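Local coordinates for 3-deoxy-D-manno-octulosonate 8-phosphate phosphatase KdsC (Xanthomonas campestris pv. campestris, PDB 4NAV), which probably catalyses the magnesium-dependent hydrolysis of 3-deoxy-D-manno-octulosonate 8-phosphate to KDO and inorganic phosphate, a step in lipopolysaccharide biosynthesis, at residues V113-D118 / P124-V129; A23-D28 / R160-V165. One frame throughout, in Å; residues are numbered along the deposited sequence.

Contact 1: V113-D118 / P124-V129; sequences VLFMGD and PALLAV
Phe115, Val129 and Leu126 carry this contact, in which the strand 113-116 is covered by the short helix that follows it and by the turn leading out of that helix. The Phe115 ring lies under the methyl of Ala125: CB of Ala125 sits 3.7 Å from the centroid of the Phe115 ring and 14° off its normal, a CH-pi contact over the face. Alanine suits the place, since its single methyl lets the helix backbone come close to the flat ring. The ring reaches that position because CG of Phe115 is anti to the backbone N (chi1 -165°). Leu126 approaches the same ring obliquely, and its CD2 also lies 3.6 Å from O of Phe115. Beyond the helix, CG2 of Val129 packs on CB of Phe115 at 3.7 Å, while CG1 of Val129 reaches CG1 of Val113 at the same distance and also borders CB of Phe115; the two valine side chains cross at about a right angle. A beta-branched residue is apt here, as it serves two alternate strand positions at once. Val129 N hydrogen-bonds to Ala125 O, which also accepts from Ala128 N, tying the turn back to the helix. These are the first strand and the helix of the beta-alpha-beta unit that strand 131-133 completes in the Rossmann-like HAD core. Backbone groups of Val113 and Phe115 hydrogen-bond to Leu131 and Val133 of that next strand. The contact itself is apolar throughout, so hydrophobic burial packs the helix against the strand whose end leads to Asp118, a predicted magnesium ligand.

Contact 2: A23-D28 / R160-V165; sequences ACFDVD and REVCDV
Phe25 leaves its strand toward helix 158-169, and the CZ end of its ring comes nearest to two side chains there in a loose apolar contact. Cys163 SG stands 4.4 Å from CZ of Phe25, and CG1 of Val162 is 4.5 Å from the same CZ; both come at the ring obliquely. The side chain is carried across by a chi1 of -66°, which sets CG beside the backbone N and anti to the carbonyl carbon. A long aromatic suits this position because the strand and helix are too far apart for a small side chain to bridge, while valine and cysteine offer compact apolar surfaces to its end. In the HAD-type Rossmann-like fold, strand 22-25 is the central strand of the parallel sheet and helix 158-169 packs on one side of it, with Leu56 of helix 50-61 also touching Phe25. Val162 touches Leu114 and Met116 of the neighbouring strand 113-116 as well, so one branched side chain serves two strands. Immediately after Phe25 the chain turns into Asp26, predicted to bind magnesium. Farther round the helix a bent salt bridge links Arg160 to Asp164, one turn on, and Arg160 NH1 forms another with Asp119 of a neighbouring subunit.

Overall arrangement
The two contacts, their centres about 11 Å apart, share one parallel sheet, in which strands 113-116 and 22-25 are neighbours: Cys24 N lies 2.8 Å from Leu114 O, a probable hydrogen bond. Phe115 of contact 1 and Phe25 of contact 2 are directed to helices on opposite faces of that sheet, and Phe115 CD1 also packs on Cys24 CB at 3.6 Å. Where the two strands end, their loops bring together the carboxylates of Asp118 and Asp26. Both are predicted magnesium ligands, and their meeting at the strand ends is consistent with the metal site of HAD-family phosphatases. Asp28, the predicted substrate-binding residue, follows on the same loop as Asp26.

Contact 1: V113-D118 / P124-V129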
loop_
_atom_site.group_PDB
_atom_site.type_symbol
_atom_site.label_atom_id
_atom_site.label_comp_id
_atom_site.label_asym_id
_atom_site.label_seq_id
_atom_site.Cartn_x
_atom_site.Cartn_y
_atom_site.Cartn_z
ATOM N N VAL A 113 -3.051 -25.744 20.515
ATOM C CA VAL A 113 -3.524 -24.489 19.980
ATOM C C VAL A 113 -2.373 -23.640 19.452
ATOM O O VAL A 113 -1.309 -23.558 20.064
ATOM C CB VAL A 113 -4.229 -23.678 21.072
ATOM C CG1 VAL A 113 -4.821 -22.401 20.497
ATOM C CG2 VAL A 113 -5.304 -24.514 21.739
ATOM N N LEU A 114 -2.614 -23.013 18.310
ATOM C CA LEU A 114 -1.706 -22.066 17.716
ATOM C C LEU A 114 -2.345 -20.712 17.790
ATOM O O LEU A 114 -3.556 -20.588 17.533
ATOM C CB LEU A 114 -1.509 -22.379 16.252
ATOM C CG LEU A 114 -0.682 -21.356 15.457
ATOM C CD1 LEU A 114 0.076 -22.104 14.376
ATOM C CD2 LEU A 114 -1.492 -20.221 14.859
ATOM N N PHE A 115 -1.568 -19.685 18.121
ATOM C CA PHE A 115 -2.096 -18.325 18.150
ATOM C C PHE A 115 -1.150 -17.387 17.470
ATOM O O PHE A 115 0.050 -17.389 17.762
ATOM C CB PHE A 115 -2.323 -17.845 19.583
ATOM C CG PHE A 115 -3.191 -16.619 19.672
ATOM C CD1 PHE A 115 -4.533 -16.722 20.039
ATOM C CD2 PHE A 115 -2.685 -15.392 19.375
ATOM C CE1 PHE A 115 -5.340 -15.617 20.114
ATOM C CE2 PHE A 115 -3.494 -14.276 19.423
ATOM C CZ PHE A 115 -4.820 -14.386 19.806
ATOM N N MET A 116 -1.670 -16.570 16.573
ATOM C CA MET A 116 -0.851 -15.606 15.885
ATOM C C MET A 116 -1.340 -14.207 16.185
ATOM O O MET A 116 -2.511 -13.897 15.940
ATOM C CB MET A 116 -0.928 -15.845 14.408
ATOM C CG MET A 116 0.014 -14.991 13.608
ATOM S SD MET A 116 -0.230 -15.368 11.887
ATOM C CE MET A 116 1.276 -14.697 11.192
ATOM N N GLY A 117 -0.453 -13.362 16.708
ATOM C CA GLY A 117 -0.809 -11.980 17.041
ATOM C C GLY A 117 0.381 -11.057 16.874
ATOM O O GLY A 117 1.487 -11.519 16.669
ATOM N N ASP A 118 0.147 -9.750 16.978
ATOM C CA ASP A 118 1.199 -8.762 16.697
ATOM C C ASP A 118 1.454 -7.729 17.798
ATOM O O ASP A 118 2.469 -7.042 17.741
ATOM C CB ASP A 118 0.858 -8.012 15.411
ATOM C CG ASP A 118 -0.360 -7.124 15.553
ATOM O OD1 ASP A 118 -1.442 -7.612 15.967
ATOM O OD2 ASP A 118 -0.219 -5.910 15.249
ATOM N N PRO A 124 -1.615 -12.225 26.334
ATOM C CA PRO A 124 -2.079 -13.235 27.269
ATOM C C PRO A 124 -2.212 -14.599 26.629
ATOM O O PRO A 124 -1.829 -15.620 27.213
ATOM C CB PRO A 124 -3.452 -12.705 27.684
ATOM C CG PRO A 124 -3.347 -11.217 27.561
ATOM C CD PRO A 124 -2.498 -11.043 26.331
ATOM N N ALA A 125 -2.708 -14.595 25.407
ATOM C CA ALA A 125 -2.855 -15.801 24.619
ATOM C C ALA A 125 -1.501 -16.306 24.120
ATOM O O ALA A 125 -1.195 -17.503 24.209
ATOM C CB ALA A 125 -3.775 -15.533 23.446
ATOM N N LEU A 126 -0.701 -15.419 23.553
ATOM C CA LEU A 126 0.592 -15.839 23.052
ATOM C C LEU A 126 1.362 -16.579 24.129
ATOM O O LEU A 126 2.013 -17.609 23.835
ATOM C CB LEU A 126 1.387 -14.664 22.559
ATOM C CG LEU A 126 0.873 -14.120 21.223
ATOM C CD1 LEU A 126 1.343 -12.699 20.971
ATOM C CD2 LEU A 126 1.331 -15.034 20.090
ATOM N N LEU A 127 1.250 -16.131 25.383
ATOM C CA LEU A 127 1.974 -16.796 26.479
ATOM C C LEU A 127 1.325 -18.062 27.020
ATOM O O LEU A 127 1.956 -18.800 27.767
ATOM C CB LEU A 127 2.211 -15.830 27.636
ATOM C CG LEU A 127 3.224 -14.728 27.344
ATOM C CD1 LEU A 127 3.448 -13.879 28.588
ATOM C CD2 LEU A 127 4.554 -15.284 26.841
ATOM N N ALA A 128 0.084 -18.329 26.632
ATOM C CA ALA A 128 -0.649 -19.490 27.130
ATOM C C ALA A 128 -0.706 -20.688 26.141
ATOM O O ALA A 128 -0.857 -21.824 26.568
ATOM C CB ALA A 128 -2.042 -19.063 27.531
ATOM N N VAL A 129 -0.545 -20.450 24.836
ATOM C CA VAL A 129 -0.753 -21.529 23.852
ATOM C C VAL A 129 0.481 -22.398 23.571
ATOM O O VAL A 129 1.606 -22.021 23.852
ATOM C CB VAL A 129 -1.312 -21.000 22.530
ATOM C CG1 VAL A 129 -2.658 -20.333 22.748
ATOM C CG2 VAL A 129 -0.333 -20.035 21.867
#

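Contact 2: A23-D28 / R160-V165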
loop_
_atom_site.group_PDB
_atom_site.type_symbol
_atom_site.label_atom_id
_atom_site.label_comp_id
_atom_site.label_asym_id
_atom_site.label_seq_id
_atom_site.Cartn_x
_atom_site.Cartn_y
_atom_site.Cartn_z
ATOM N N ALA A 23 -6.360 -23.202 15.333
ATOM C CA ALA A 23 -5.489 -22.097 14.905
ATOM C C ALA A 23 -6.244 -20.793 15.060
ATOM O O ALA A 23 -7.278 -20.598 14.417
ATOM C CB ALA A 23 -5.066 -22.288 13.463
ATOM N N CYS A 24 -5.743 -19.902 15.915
ATOM C CA CYS A 24 -6.420 -18.631 16.177
ATOM C C CYS A 24 -5.584 -17.509 15.663
ATOM O O CYS A 24 -4.372 -17.544 15.786
ATOM C CB CYS A 24 -6.617 -18.437 17.668
ATOM S SG CYS A 24 -7.536 -19.760 18.459
ATOM N N PHE A 25 -6.223 -16.474 15.134
ATOM C CA PHE A 25 -5.518 -15.366 14.514
ATOM C C PHE A 25 -6.077 -14.039 14.970
ATOM O O PHE A 25 -7.270 -13.784 14.825
ATOM C CB PHE A 25 -5.675 -15.444 13.004
ATOM C CG PHE A 25 -5.005 -16.622 12.387
ATOM C CD1 PHE A 25 -3.762 -16.501 11.774
ATOM C CD2 PHE A 25 -5.615 -17.859 12.433
ATOM C CE1 PHE A 25 -3.145 -17.589 11.201
ATOM C CE2 PHE A 25 -5.005 -18.955 11.869
ATOM C CZ PHE A 25 -3.773 -18.825 11.252
ATOM N N ASP A 26 -5.204 -13.166 15.476
ATOM C CA ASP A 26 -5.530 -11.753 15.611
ATOM C C ASP A 26 -5.931 -11.237 14.232
ATOM O O ASP A 26 -5.589 -11.823 13.215
ATOM C CB ASP A 26 -4.299 -10.971 16.086
ATOM C CG ASP A 26 -4.623 -9.537 16.475
ATOM O OD1 ASP A 26 -5.696 -9.350 17.111
ATOM O OD2 ASP A 26 -3.813 -8.617 16.159
ATOM N N VAL A 27 -6.662 -10.146 14.177
ATOM C CA VAL A 27 -7.028 -9.564 12.890
ATOM C C VAL A 27 -5.983 -8.507 12.493
ATOM O O VAL A 27 -5.191 -8.708 11.561
ATOM C CB VAL A 27 -8.460 -8.985 12.940
ATOM C CG1 VAL A 27 -8.824 -8.320 11.631
ATOM C CG2 VAL A 27 -9.460 -10.100 13.235
ATOM N N ASP A 28 -6.027 -7.377 13.180
ATOM C CA ASP A 28 -5.218 -6.245 12.802
ATOM C C ASP A 28 -3.786 -6.431 13.143
ATOM O O ASP A 28 -3.426 -6.731 14.297
ATOM C CB ASP A 28 -5.755 -4.990 13.435
ATOM C CG ASP A 28 -6.989 -4.495 12.729
ATOM O OD1 ASP A 28 -6.860 -4.012 11.554
ATOM O OD2 ASP A 28 -8.058 -4.563 13.362
ATOM N N ARG A 160 -0.518 -17.013 5.643
ATOM C CA ARG A 160 -0.309 -18.107 4.735
ATOM C C ARG A 160 0.968 -18.822 5.115
ATOM O O ARG A 160 1.019 -20.063 5.147
ATOM C CB ARG A 160 -0.197 -17.617 3.289
ATOM C CG ARG A 160 0.134 -18.706 2.264
ATOM C CD ARG A 160 -0.851 -19.868 2.375
ATOM N NE ARG A 160 -0.730 -20.782 1.233
ATOM C CZ ARG A 160 -1.207 -20.547 0.009
ATOM N NH1 ARG A 160 -1.828 -19.399 -0.283
ATOM N NH2 ARG A 160 -1.048 -21.467 -0.933
ATOM N N GLU A 161 2.002 -18.059 5.437
ATOM C CA GLU A 161 3.273 -18.671 5.811
ATOM C C GLU A 161 3.096 -19.629 6.985
ATOM O O GLU A 161 3.726 -20.689 7.032
ATOM C CB GLU A 161 4.326 -17.601 6.110
ATOM C CG GLU A 161 5.740 -18.152 6.209
ATOM C CD GLU A 161 6.740 -17.078 6.597
ATOM O OE1 GLU A 161 6.625 -15.895 6.119
ATOM O OE2 GLU A 161 7.647 -17.406 7.402
ATOM N N VAL A 162 2.248 -19.247 7.926
ATOM C CA VAL A 162 1.958 -20.083 9.057
ATOM C C VAL A 162 1.177 -21.305 8.595
ATOM O O VAL A 162 1.547 -22.436 8.905
ATOM C CB VAL A 162 1.148 -19.304 10.110
ATOM C CG1 VAL A 162 0.473 -20.227 11.125
ATOM C CG2 VAL A 162 2.056 -18.346 10.833
ATOM N N CYS A 163 0.080 -21.077 7.885
ATOM C CA CYS A 163 -0.713 -22.171 7.365
ATOM C C CYS A 163 0.163 -23.210 6.649
ATOM O O CYS A 163 0.086 -24.402 6.928
ATOM C CB CYS A 163 -1.777 -21.631 6.448
ATOM S SG CYS A 163 -3.026 -20.589 7.293
ATOM N N ASP A 164 1.055 -22.755 5.782
ATOM C CA ASP A 164 1.908 -23.685 5.045
ATOM C C ASP A 164 2.760 -24.573 5.961
ATOM O O ASP A 164 2.841 -25.792 5.758
ATOM C CB ASP A 164 2.799 -22.923 4.105
ATOM C CG ASP A 164 2.031 -22.234 2.990
ATOM O OD1 ASP A 164 0.852 -22.580 2.746
ATOM O OD2 ASP A 164 2.636 -21.374 2.313
ATOM N N VAL A 165 3.290 -23.998 7.037
ATOM C CA VAL A 165 4.066 -24.768 7.996
ATOM C C VAL A 165 3.236 -25.876 8.639
ATOM O O VAL A 165 3.629 -27.060 8.662
ATOM C CB VAL A 165 4.624 -23.859 9.095
ATOM C CG1 VAL A 165 5.057 -24.669 10.312
ATOM C CG2 VAL A 165 5.771 -23.015 8.534
#